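Local coordinates for protein leucine aminopeptidase 1 (Caenorhabditis elegans, PDB 2HC9) that releases amino acids, preferably leucine, from the N-terminus of peptides as a two-zinc M17 aminopeptidase and probably acts as a digestive enzyme, at residues N387-A392 / P473-T478; I127-C132 / S396-A401; I247-K252 / A280-A285; L163-E168 / L289-F294; L456-P461 / T469-A474. The protein carries 1 engineered substitution. All blocks are in the same frame, centred on the assembly; numbering follows the deposited sequence. Where two conformers were deposited one is given.

Contact 1 (N387-A392 / P473-T478)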
# COMPACT_ATOMS: atom_id res chain seq x y z
N ASN A 387 29.89 27.65 6.68
CA ASN A 387 30.15 28.60 5.59
C ASN A 387 31.29 28.17 4.70
O ASN A 387 31.21 28.28 3.48
CB ASN A 387 30.40 30.01 6.16
CG ASN A 387 29.19 30.57 6.86
OD1 ASN A 387 28.05 30.30 6.47
ND2 ASN A 387 29.42 31.35 7.90
N GLU A 388 32.36 27.67 5.31
CA GLU A 388 33.54 27.31 4.53
C GLU A 388 33.28 26.11 3.59
O GLU A 388 33.80 26.07 2.48
CB GLU A 388 34.69 26.97 5.47
CG GLU A 388 36.01 26.87 4.78
CD GLU A 388 37.12 26.47 5.72
OE1 GLU A 388 36.85 26.39 6.94
OE2 GLU A 388 38.25 26.25 5.23
N ILE A 389 32.50 25.13 4.05
CA ILE A 389 32.22 23.95 3.20
C ILE A 389 31.23 24.31 2.11
O ILE A 389 31.28 23.77 1.01
CB ILE A 389 31.81 22.69 4.02
CG1 ILE A 389 32.09 21.41 3.21
CG2 ILE A 389 30.34 22.81 4.58
CD1 ILE A 389 31.99 20.11 4.02
N ILE A 390 30.34 25.27 2.38
CA ILE A 390 29.42 25.71 1.32
C ILE A 390 30.23 26.40 0.22
O ILE A 390 30.03 26.16 -1.00
CB ILE A 390 28.30 26.63 1.89
CG1 ILE A 390 27.30 25.79 2.69
CG2 ILE A 390 27.53 27.34 0.76
CD1 ILE A 390 26.48 26.60 3.72
N LYS A 391 31.16 27.24 0.65
CA LYS A 391 32.07 27.90 -0.28
C LYS A 391 32.92 26.89 -1.10
O LYS A 391 33.08 27.03 -2.33
CB LYS A 391 32.98 28.85 0.53
CG LYS A 391 34.10 29.45 -0.28
CD LYS A 391 34.86 30.44 0.58
CE LYS A 391 36.20 30.82 -0.03
NZ LYS A 391 36.83 31.89 0.79
N ALA A 392 33.45 25.88 -0.40
CA ALA A 392 34.16 24.77 -1.06
C ALA A 392 33.29 24.01 -2.06
O ALA A 392 33.78 23.62 -3.12
CB ALA A 392 34.75 23.81 -0.01
N PRO A 473 36.02 13.82 -3.58
CA PRO A 473 37.40 14.30 -3.83
C PRO A 473 37.50 15.78 -4.23
O PRO A 473 38.38 16.49 -3.73
CB PRO A 473 37.91 13.39 -4.96
CG PRO A 473 37.10 12.07 -4.74
CD PRO A 473 35.73 12.55 -4.29
N ALA A 474 36.61 16.26 -5.09
CA ALA A 474 36.69 17.67 -5.50
C ALA A 474 36.36 18.57 -4.31
O ALA A 474 37.08 19.53 -4.05
CB ALA A 474 35.77 17.95 -6.70
N LEU A 475 35.29 18.25 -3.59
CA LEU A 475 34.91 19.02 -2.39
C LEU A 475 36.06 19.15 -1.39
O LEU A 475 36.39 20.25 -0.95
CB LEU A 475 33.74 18.33 -1.66
CG LEU A 475 33.28 19.08 -0.41
CD1 LEU A 475 32.80 20.54 -0.74
CD2 LEU A 475 32.13 18.28 0.23
N PHE A 476 36.66 18.02 -1.01
CA PHE A 476 37.70 18.08 0.01
C PHE A 476 39.03 18.62 -0.48
O PHE A 476 39.80 19.15 0.29
CB PHE A 476 37.86 16.75 0.75
CG PHE A 476 36.76 16.52 1.73
CD1 PHE A 476 36.77 17.16 2.97
CD2 PHE A 476 35.66 15.73 1.39
CE1 PHE A 476 35.71 17.00 3.88
CE2 PHE A 476 34.60 15.54 2.30
CZ PHE A 476 34.63 16.19 3.54
N SER A 477 39.28 18.49 -1.78
CA SER A 477 40.45 19.13 -2.37
C SER A 477 40.36 20.64 -2.24
O SER A 477 41.34 21.28 -1.90
CB SER A 477 40.58 18.75 -3.84
OG SER A 477 40.98 17.40 -3.89
N THR A 478 39.17 21.20 -2.50
CA THR A 478 38.99 22.66 -2.38
C THR A 478 38.91 23.06 -0.93
O THR A 478 39.46 24.09 -0.55
CB THR A 478 37.78 23.29 -3.17
OG1 THR A 478 36.53 22.71 -2.76
CG2 THR A 478 37.96 23.16 -4.69

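Contact 2 (I127-C132 / S396-A401)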
# COMPACT_ATOMS: atom_id res chain seq x y z
N ILE A 127 34.15 16.76 -16.39
CA ILE A 127 34.52 15.96 -17.58
C ILE A 127 34.99 14.56 -17.18
O ILE A 127 34.58 13.54 -17.77
CB ILE A 127 35.61 16.67 -18.44
CG1 ILE A 127 35.09 17.98 -19.05
CG2 ILE A 127 36.15 15.74 -19.54
CD1 ILE A 127 36.20 18.90 -19.62
N ALA A 128 35.87 14.51 -16.17
CA ALA A 128 36.40 13.25 -15.67
C ALA A 128 35.28 12.27 -15.28
O ALA A 128 35.38 11.08 -15.57
CB ALA A 128 37.32 13.51 -14.46
N ARG A 129 34.21 12.78 -14.66
CA ARG A 129 33.11 11.91 -14.16
C ARG A 129 32.44 11.13 -15.29
O ARG A 129 31.79 10.11 -15.04
CB ARG A 129 31.97 12.72 -13.46
CG ARG A 129 32.37 13.71 -12.36
CD ARG A 129 31.17 14.56 -11.83
NE ARG A 129 31.59 15.78 -11.10
CZ ARG A 129 32.17 15.76 -9.90
NH1 ARG A 129 32.54 16.90 -9.30
NH2 ARG A 129 32.40 14.60 -9.28
N THR A 130 32.54 11.63 -16.53
CA THR A 130 31.82 10.99 -17.65
C THR A 130 32.61 9.83 -18.24
O THR A 130 32.12 9.15 -19.13
CB THR A 130 31.52 11.99 -18.80
OG1 THR A 130 32.75 12.38 -19.43
CG2 THR A 130 30.71 13.22 -18.27
N PHE A 131 33.85 9.62 -17.77
CA PHE A 131 34.66 8.48 -18.22
C PHE A 131 34.55 7.33 -17.23
O PHE A 131 35.39 7.18 -16.33
CB PHE A 131 36.10 8.90 -18.55
CG PHE A 131 36.16 9.72 -19.83
CD1 PHE A 131 36.10 9.09 -21.06
CD2 PHE A 131 36.13 11.09 -19.78
CE1 PHE A 131 36.07 9.83 -22.24
CE2 PHE A 131 36.11 11.85 -20.95
CZ PHE A 131 36.08 11.22 -22.18
N CYS A 132 33.45 6.58 -17.35
CA CYS A 132 33.12 5.58 -16.33
C CYS A 132 34.05 4.39 -16.50
O CYS A 132 34.07 3.75 -17.55
CB CYS A 132 31.65 5.14 -16.48
SG CYS A 132 30.50 6.53 -16.48
N SER A 396 34.21 23.77 -6.01
CA SER A 396 34.56 22.41 -6.50
C SER A 396 33.52 21.86 -7.46
O SER A 396 33.83 20.95 -8.21
CB SER A 396 34.67 21.42 -5.33
OG SER A 396 33.45 21.35 -4.58
N GLY A 397 32.29 22.39 -7.40
CA GLY A 397 31.15 21.73 -8.04
C GLY A 397 30.50 20.56 -7.30
O GLY A 397 29.47 20.05 -7.76
N ASP A 398 31.07 20.15 -6.16
CA ASP A 398 30.45 19.14 -5.29
C ASP A 398 29.62 19.96 -4.28
O ASP A 398 30.09 20.31 -3.21
CB ASP A 398 31.53 18.34 -4.53
CG ASP A 398 32.19 17.24 -5.38
OD1 ASP A 398 31.84 17.06 -6.58
OD2 ASP A 398 33.09 16.57 -4.83
N LEU A 399 28.41 20.33 -4.68
CA LEU A 399 27.60 21.31 -3.92
C LEU A 399 27.24 20.83 -2.54
O LEU A 399 27.07 19.63 -2.31
CB LEU A 399 26.33 21.66 -4.70
CG LEU A 399 26.60 22.43 -6.01
CD1 LEU A 399 25.31 22.56 -6.83
CD2 LEU A 399 27.11 23.82 -5.65
N VAL A 400 27.14 21.78 -1.60
CA VAL A 400 26.79 21.48 -0.21
C VAL A 400 25.76 22.52 0.26
O VAL A 400 25.91 23.73 -0.05
CB VAL A 400 28.03 21.54 0.71
CG1 VAL A 400 27.64 21.26 2.16
CG2 VAL A 400 29.12 20.54 0.24
N ALA A 401 24.72 22.05 0.95
CA ALA A 401 23.70 22.91 1.55
C ALA A 401 23.67 22.62 3.05
O ALA A 401 23.99 21.49 3.50
CB ALA A 401 22.29 22.61 0.91
O HOH W 1 34.43 15.01 -6.56
O HOH W 2 32.55 19.53 -10.69

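Contact 3 (I247-K252 / A280-A285). With ZN (zinc ion), chain C.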
# COMPACT_ATOMS: atom_id res chain seq x y z
N ILE A 247 43.02 16.09 11.35
CA ILE A 247 41.75 16.04 10.60
C ILE A 247 41.43 14.58 10.30
O ILE A 247 42.30 13.83 9.86
CB ILE A 247 41.87 16.85 9.26
CG1 ILE A 247 42.23 18.32 9.55
CG2 ILE A 247 40.60 16.72 8.42
CD1 ILE A 247 42.82 19.08 8.37
N ALA A 248 40.18 14.16 10.57
CA ALA A 248 39.74 12.81 10.23
C ALA A 248 38.66 12.87 9.17
O ALA A 248 37.75 13.71 9.25
CB ALA A 248 39.23 12.08 11.45
N LEU A 249 38.77 11.98 8.18
CA LEU A 249 37.75 11.80 7.17
C LEU A 249 37.12 10.42 7.38
O LEU A 249 37.72 9.40 7.04
CB LEU A 249 38.35 11.85 5.75
CG LEU A 249 39.15 13.12 5.45
CD1 LEU A 249 39.92 13.02 4.12
CD2 LEU A 249 38.25 14.39 5.46
N VAL A 250 35.92 10.41 7.96
CA VAL A 250 35.26 9.16 8.33
C VAL A 250 34.20 8.87 7.24
O VAL A 250 33.36 9.71 6.97
CB VAL A 250 34.61 9.23 9.74
CG1 VAL A 250 34.10 7.82 10.20
CG2 VAL A 250 35.65 9.79 10.80
N GLY A 251 34.25 7.68 6.64
CA GLY A 251 33.35 7.34 5.54
C GLY A 251 32.49 6.11 5.82
O GLY A 251 32.97 5.10 6.36
N LYS A 252 31.21 6.20 5.42
CA LYS A 252 30.28 5.06 5.47
C LYS A 252 30.54 4.12 4.31
O LYS A 252 30.34 4.50 3.13
CB LYS A 252 28.82 5.54 5.38
CG LYS A 252 27.78 4.37 5.32
CD LYS A 252 26.35 4.91 5.20
CE LYS A 252 25.39 3.72 4.98
NZ LYS A 252 23.94 4.14 4.87
N ALA A 280 34.13 5.49 -0.24
CA ALA A 280 34.90 5.65 -1.50
C ALA A 280 35.36 7.10 -1.65
O ALA A 280 36.51 7.37 -2.02
CB ALA A 280 34.04 5.24 -2.72
N GLY A 281 34.46 8.04 -1.41
CA GLY A 281 34.80 9.46 -1.61
C GLY A 281 35.84 9.96 -0.61
O GLY A 281 36.75 10.72 -0.98
N MET A 282 35.75 9.51 0.64
CA MET A 282 36.75 9.90 1.67
C MET A 282 38.13 9.30 1.34
O MET A 282 39.15 9.99 1.43
CB MET A 282 36.31 9.47 3.08
CG MET A 282 35.10 10.29 3.64
SD MET A 282 35.28 12.07 3.38
CE MET A 282 34.76 12.76 4.96
N LEU A 283 38.14 8.02 0.97
CA LEU A 283 39.38 7.34 0.56
C LEU A 283 40.07 8.07 -0.58
O LEU A 283 41.30 8.29 -0.56
CB LEU A 283 39.04 5.91 0.11
CG LEU A 283 40.22 5.09 -0.45
CD1 LEU A 283 41.28 4.96 0.66
CD2 LEU A 283 39.78 3.75 -1.03
N GLU A 284 39.30 8.43 -1.61
CA GLU A 284 39.89 9.07 -2.79
C GLU A 284 40.22 10.53 -2.59
O GLU A 284 41.16 11.04 -3.21
CB GLU A 284 39.03 8.84 -4.04
CG GLU A 284 38.81 7.33 -4.34
CD GLU A 284 40.10 6.59 -4.71
OE1 GLU A 284 41.04 7.24 -5.22
OE2 GLU A 284 40.15 5.35 -4.52
N ALA A 285 39.49 11.21 -1.71
CA ALA A 285 39.92 12.54 -1.23
C ALA A 285 41.25 12.49 -0.50
O ALA A 285 42.11 13.32 -0.74
CB ALA A 285 38.86 13.19 -0.31
ZN ZN C . 22.85 2.38 4.40
O HOH W 3 20.94 3.02 4.94

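Contact 4 (L163-E168 / L289-F294)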
# COMPACT_ATOMS: atom_id res chain seq x y z
N LEU A 163 45.22 18.19 -11.09
CA LEU A 163 43.94 17.97 -11.78
C LEU A 163 43.87 16.57 -12.39
O LEU A 163 42.81 15.96 -12.44
CB LEU A 163 43.73 19.05 -12.85
CG LEU A 163 43.49 20.47 -12.28
CD1 LEU A 163 43.64 21.53 -13.40
CD2 LEU A 163 42.10 20.58 -11.63
N THR A 164 45.00 16.05 -12.87
CA THR A 164 45.05 14.67 -13.33
C THR A 164 44.79 13.69 -12.17
O THR A 164 44.06 12.71 -12.32
CB THR A 164 46.44 14.39 -13.98
OG1 THR A 164 46.61 15.30 -15.07
CG2 THR A 164 46.55 12.96 -14.48
N ASP A 165 45.41 13.97 -11.01
CA ASP A 165 45.19 13.16 -9.82
C ASP A 165 43.75 13.28 -9.32
O ASP A 165 43.16 12.30 -8.86
CB ASP A 165 46.14 13.59 -8.71
CG ASP A 165 47.57 13.10 -8.93
OD1 ASP A 165 47.76 12.09 -9.65
OD2 ASP A 165 48.48 13.71 -8.37
N LEU A 166 43.20 14.49 -9.39
CA LEU A 166 41.81 14.67 -9.00
C LEU A 166 40.87 13.91 -9.93
O LEU A 166 39.94 13.23 -9.47
CB LEU A 166 41.44 16.16 -8.99
CG LEU A 166 39.95 16.43 -8.68
CD1 LEU A 166 39.62 15.97 -7.25
CD2 LEU A 166 39.66 17.92 -8.87
N SER A 167 41.12 14.00 -11.24
CA SER A 167 40.36 13.21 -12.21
C SER A 167 40.39 11.73 -11.86
O SER A 167 39.37 11.05 -11.95
CB SER A 167 40.89 13.42 -13.63
OG SER A 167 40.71 14.76 -14.05
N GLU A 168 41.56 11.22 -11.51
CA GLU A 168 41.68 9.82 -11.11
C GLU A 168 40.89 9.54 -9.84
O GLU A 168 40.20 8.53 -9.74
CB GLU A 168 43.17 9.43 -10.95
CG GLU A 168 43.40 8.02 -10.34
CD GLU A 168 43.04 6.85 -11.27
OE1 GLU A 168 42.45 7.03 -12.35
OE2 GLU A 168 43.33 5.69 -10.89
N LEU A 289 44.77 14.43 -1.68
CA LEU A 289 45.42 15.39 -0.79
C LEU A 289 46.83 14.94 -0.43
O LEU A 289 47.76 15.75 -0.40
CB LEU A 289 44.60 15.57 0.50
CG LEU A 289 43.26 16.32 0.29
CD1 LEU A 289 42.32 16.17 1.52
CD2 LEU A 289 43.49 17.80 -0.03
N VAL A 290 46.99 13.66 -0.10
CA VAL A 290 48.29 13.16 0.39
C VAL A 290 49.32 13.13 -0.75
O VAL A 290 50.53 13.24 -0.51
CB VAL A 290 48.14 11.79 1.15
CG1 VAL A 290 49.53 11.18 1.47
CG2 VAL A 290 47.39 12.03 2.47
N LYS A 291 48.83 13.03 -1.99
CA LYS A 291 49.73 13.08 -3.15
C LYS A 291 50.36 14.45 -3.34
O LYS A 291 51.32 14.61 -4.11
CB LYS A 291 48.98 12.67 -4.42
CG LYS A 291 48.69 11.18 -4.51
CD LYS A 291 47.77 10.90 -5.69
CE LYS A 291 47.59 9.40 -5.90
NZ LYS A 291 48.86 8.79 -6.38
N HIS A 292 49.82 15.45 -2.64
CA HIS A 292 50.27 16.81 -2.89
C HIS A 292 50.76 17.54 -1.66
O HIS A 292 50.43 18.70 -1.43
CB HIS A 292 49.23 17.55 -3.72
CG HIS A 292 49.11 17.01 -5.11
ND1 HIS A 292 49.92 17.44 -6.13
CD2 HIS A 292 48.34 16.02 -5.62
CE1 HIS A 292 49.65 16.75 -7.23
NE2 HIS A 292 48.69 15.89 -6.95
N GLY A 293 51.61 16.87 -0.88
CA GLY A 293 52.37 17.51 0.17
C GLY A 293 51.48 18.02 1.30
O GLY A 293 51.67 19.13 1.80
N PHE A 294 50.50 17.23 1.69
CA PHE A 294 49.53 17.67 2.70
C PHE A 294 50.21 17.89 4.06
O PHE A 294 50.82 16.97 4.64
CB PHE A 294 48.39 16.66 2.86
CG PHE A 294 47.19 17.22 3.60
CD1 PHE A 294 46.25 18.02 2.93
CD2 PHE A 294 46.98 16.91 4.95
CE1 PHE A 294 45.13 18.53 3.61
CE2 PHE A 294 45.86 17.41 5.63
CZ PHE A 294 44.94 18.22 4.96
O HOH W 4 49.58 9.86 -8.96

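Contact 5 (L456-P461 / T469-A474)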
# COMPACT_ATOMS: atom_id res chain seq x y z
N LEU A 456 28.10 14.94 6.66
CA LEU A 456 27.71 15.32 5.31
C LEU A 456 26.96 14.13 4.71
O LEU A 456 27.55 13.06 4.51
CB LEU A 456 28.96 15.66 4.46
CG LEU A 456 28.68 16.14 3.02
CD1 LEU A 456 27.87 17.45 3.01
CD2 LEU A 456 29.99 16.31 2.27
N ASP A 457 25.68 14.32 4.39
CA ASP A 457 24.85 13.26 3.80
C ASP A 457 24.78 13.47 2.28
O ASP A 457 24.29 14.51 1.78
CB ASP A 457 23.43 13.35 4.41
CG ASP A 457 22.53 12.15 4.09
OD1 ASP A 457 22.77 11.35 3.15
OD2 ASP A 457 21.52 12.00 4.81
N ILE A 458 25.27 12.48 1.55
CA ILE A 458 25.47 12.62 0.10
C ILE A 458 24.68 11.56 -0.68
O ILE A 458 25.00 11.26 -1.84
CB ILE A 458 26.99 12.55 -0.27
CG1 ILE A 458 27.59 11.17 0.11
CG2 ILE A 458 27.75 13.68 0.42
CD1 ILE A 458 28.97 10.87 -0.59
N ALA A 459 23.62 11.02 -0.08
CA ALA A 459 22.88 9.91 -0.71
C ALA A 459 22.53 10.20 -2.16
O ALA A 459 22.82 9.39 -3.05
CB ALA A 459 21.62 9.60 0.10
N ALA A 460 21.90 11.34 -2.42
CA ALA A 460 21.49 11.65 -3.80
C ALA A 460 22.62 12.22 -4.68
O ALA A 460 22.75 11.80 -5.84
CB ALA A 460 20.24 12.59 -3.82
N PRO A 461 23.40 13.22 -4.18
CA PRO A 461 24.45 13.76 -5.09
C PRO A 461 25.57 12.80 -5.47
O PRO A 461 26.32 13.10 -6.40
CB PRO A 461 25.05 14.95 -4.32
CG PRO A 461 24.57 14.83 -2.93
CD PRO A 461 23.31 13.98 -2.92
N THR A 469 28.70 9.56 -9.31
CA THR A 469 29.28 10.84 -9.77
C THR A 469 30.74 11.01 -9.34
O THR A 469 31.44 11.90 -9.84
CB THR A 469 28.49 12.03 -9.21
OG1 THR A 469 28.38 11.88 -7.78
CG2 THR A 469 27.08 12.11 -9.84
N GLY A 470 31.19 10.22 -8.37
CA GLY A 470 32.51 10.48 -7.79
C GLY A 470 32.58 11.73 -6.91
O GLY A 470 33.60 12.41 -6.86
N TYR A 471 31.47 12.03 -6.23
CA TYR A 471 31.40 13.14 -5.28
C TYR A 471 32.35 12.93 -4.11
O TYR A 471 32.46 11.82 -3.56
CB TYR A 471 29.96 13.22 -4.75
CG TYR A 471 29.64 14.42 -3.89
CD1 TYR A 471 28.92 15.50 -4.41
CD2 TYR A 471 30.02 14.44 -2.54
CE1 TYR A 471 28.59 16.61 -3.60
CE2 TYR A 471 29.71 15.52 -1.73
CZ TYR A 471 29.00 16.59 -2.25
OH TYR A 471 28.68 17.62 -1.41
N GLY A 472 33.03 14.01 -3.71
CA GLY A 472 33.81 13.99 -2.48
C GLY A 472 35.25 14.47 -2.67
O GLY A 472 35.66 15.40 -2.01
N PRO A 473 36.02 13.82 -3.58
CA PRO A 473 37.40 14.30 -3.83
C PRO A 473 37.50 15.78 -4.23
O PRO A 473 38.38 16.49 -3.73
CB PRO A 473 37.91 13.39 -4.96
CG PRO A 473 37.10 12.07 -4.74
CD PRO A 473 35.73 12.55 -4.29
N ALA A 474 36.61 16.26 -5.09
CA ALA A 474 36.69 17.67 -5.50
C ALA A 474 36.36 18.57 -4.31
O ALA A 474 37.08 19.53 -4.05
CB ALA A 474 35.77 17.95 -6.70

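Contact 1 (N387-A392 / P473-T478)
Leu475 and Ile389 meet with their side chains crossing at about a right angle, the leucine offering one methyl to the flank of the isoleucine: CD1 of Leu475 lies 4.1 Å from CG1 of Ile389. That same methyl carries most of the apolar contact, because it also approaches Ala392, with Leu475 CD1 3.9 Å from Ala392 CB. The torsion explains the reach: CG of Leu475 stands anti to the backbone N (chi1 -180°), which brings its end nearer to helix 383-396 than the start of the side chain would suggest. CB of Ala392 points at the other helix, and being small it lets the backbones come close, with the CA atoms of Ala392 and Thr478 5.4 Å apart.

The pair is a helix-helix packing in the catalytic domain of the M17 fold, the axes of the two short segments approaching to 9.2 Å and running at 122° to each other. Phe476, on the same helix as Leu475, meets Phe358 edge-to-face.

Thr478 supplies the polar edge. In the conformer given, one of two modelled, its OG1 lies 2.9 Å from Ala392 O and 3.1 Å from Leu475 O, within hydrogen-bonding range of both. Ser396, at the C-terminal end of helix 383-396, packs against Ala474, Leu475 and Thr478.

Contact 2 (I127-C132 / S396-A401)
Arg129 sends its guanidinium over to Asp398, where NH1 lies 2.8 Å from OD1 in a salt bridge. The hydrogen bond within that bridge is weak, its N-H...O angle only 122°, and the carboxylate is met obliquely: the two planes stand 45° apart, so this is neither a side-on, two-pronged pairing nor a stack. The arginine chain is extended from CG to NE, which carries the charged group across from the 127-132 segment.

Two waters add to the link, both lying in the guanidinium plane at its edge. Water 2 accepts from Arg129 NH1 at 3.0 Å and donates to Ser396 O, while water 1 gives a hydrogen to Asp398 OD2 at 2.7 Å and takes a weak one from Arg129 NH2. NH2 has a stronger partner in Thr469 O. The charge of Arg129 would probably favour the ionised form of the buried Asp398.

The acid itself is held by its own turn. Its backbone N donates to Ser396 OG at 3.1 Å, an ST turn, and Gly397 between them has a positive phi of 80° at which a CB would jam against the preceding carbonyl oxygen. Ser396 OG in turn bonds to Ala392 O.

The bridge thus ties the N-terminal domain to the catalytic domain. On one side Arg129 packs on Tyr94 of helix 90-97 and on Val170 of helix 157-178; on the other, Asp398, which lies just before strand 400-402, accepts through OD2 from Gly472 N and Leu475 N at the start of helix 473-480.

Contact 3 (I247-K252 / A280-A285)
The strand that delivers a zinc ligand is backed here by a helix, the strand and helix of a beta-alpha-beta unit in the M17 catalytic domain that continues into the parallel strand 297-307: strand 246-254 lies on helix 277-290, the axes of the two short segments 7.3 Å apart and running at 148°, close to antiparallel. Met282 is the side chain that fills the interface. With CG beside the backbone N (chi1 -70°) and further bends at chi2 and chi3, it folds back against the strand. Its end crosses Leu249, the methyl CE lying 3.8 Å from Leu249 CB, with SD at nearly the same range from that carbon.

The middle of the methionine rests on backbone. CG of Met282 is 3.8 Å from Val250 O and 3.9 Å from Gly251 CA. Glycine suits this point: a CB on Gly251 would point at the helix and would sit about 3.4 Å from Met282 CG, a tight fit, so the lack of a side chain lets the helix settle near the strand, with the CA atoms of Gly251 and Met282 5.8 Å apart.

One residue further along, Lys252 leads away from the helix. Its chain is fully extended, and NZ binds a zinc ion at 2.1 Å; Asp257, Asp275, Glu336 and a water complete the site.

No hydrogen bond joins the two segments. Strand 246-254 is flanked in the sheet by strands 297-307 and 356-361, Met282 also touches Phe358 and Met360, and Phe476 of helix 473-480 packs against both Leu249 and Met282, while Ala280 and Glu284 meet helix 157-178.

Contact 4 (L163-E168 / L289-F294)
Asp165 and His292 form a His-carboxylate hydrogen bond, joining helix 157-178 to the loop that follows helix 277-290 of the catalytic domain. This is the tight part of the contact. NE2 of His292 donates to OD2 of Asp165 at 2.6 Å. The oxygen uses its anti lone pair, the one turned from OD1, and lies 22° out of the imidazole plane, at the edge of the ring. Carboxylate and ring planes are 57° apart. The ring is buried, with Val486 against it, and the acid's negative charge would probably favour a proton on NE2.

Lys291 makes the looser, solvent side. Its aliphatic part runs obliquely past the carboxylate, CD of Lys291 3.9 Å from CG of Asp165, and the bend at the last torsion (chi4 -69°) leaves the ammonium well short of direct contact: NZ of Lys291 is 4.8 Å from OD1 of Asp165. A water bridges that gap. The lysine is exposed and was modelled in two conformers, so this half is less firmly fixed. With an alanine in place of Asp165, the buried NE2 of His292 would probably lose its acceptor and the bridging water one of its two partners.

That water donates to Asp165 OD1 at 3.0 Å and accepts from Lys291 NZ at 2.9 Å.

Contact 5 (L456-P461 / T469-A474)
Backbones of the two segments come nearest at Pro461 and Tyr471, whose CA atoms are 7.0 Å apart, where the chain leaves strand 452-457 and returns to begin helix 473-480. This is a strand-to-helix connection of the M17 catalytic domain, with Tyr471 as its main side chain.

Its ring is met at three places. CG2 of Ile458 presses obliquely on the CE2 corner at 3.4 Å, a close approach, while Pro461 CB, also oblique, lies 3.9 Å from Tyr471 CD1, on the same side of the ring plane but over the CD1 edge. Leu456 points against the tyrosine, its CD2 methyl 4.1 Å from Tyr471 CE2, at the ring edge and near its plane. CG of Tyr471 stands anti to the backbone N (chi1 -172°), which turns the ring toward 456-461. The hydroxyl goes further and bonds to Leu399 O. A leucine in place of Tyr471 would probably leave Leu399 O without this partner and open a gap beside Ile458 and Pro461.

Two glycines shape the returning chain. Gly470 has a positive phi, and Gly472, at the N-cap position of helix 473-480, adopts angles (phi 129°) at which a CB would strike the preceding carbonyl oxygen and crowd Pro473 CD.

A hydrogen bond from Thr469 closes the polar end. Its OG1 donates to Pro461 O at 2.8 Å, in the carbonyl plane and on a lone pair, with a C=O...O angle of 136°.

Helix 473-480 draws the set together: contacts 1 and 5 share Pro473 and Ala474, with centres about 11 Å apart. Contacts 2 and 5 have centres about 8 Å apart and touch through Asp398 and Leu399. Contacts 3 and 4, with centres about 14 Å apart, both use helix 277-290, and each meets helix 473-480, through Pro473 on Glu284 and Leu166. Along the chain, the loops spanned by contacts 3 and 4 fall within that of contact 2, whose segments alternate with those of contact 1; contact 5 closes on the same stretch as contact 1. Contact 2 joins the N-terminal domain to the catalytic domain, and contact 3 alone carries a zinc ligand, which places helix 473-480 between the domain junction and the zinc-bearing strand.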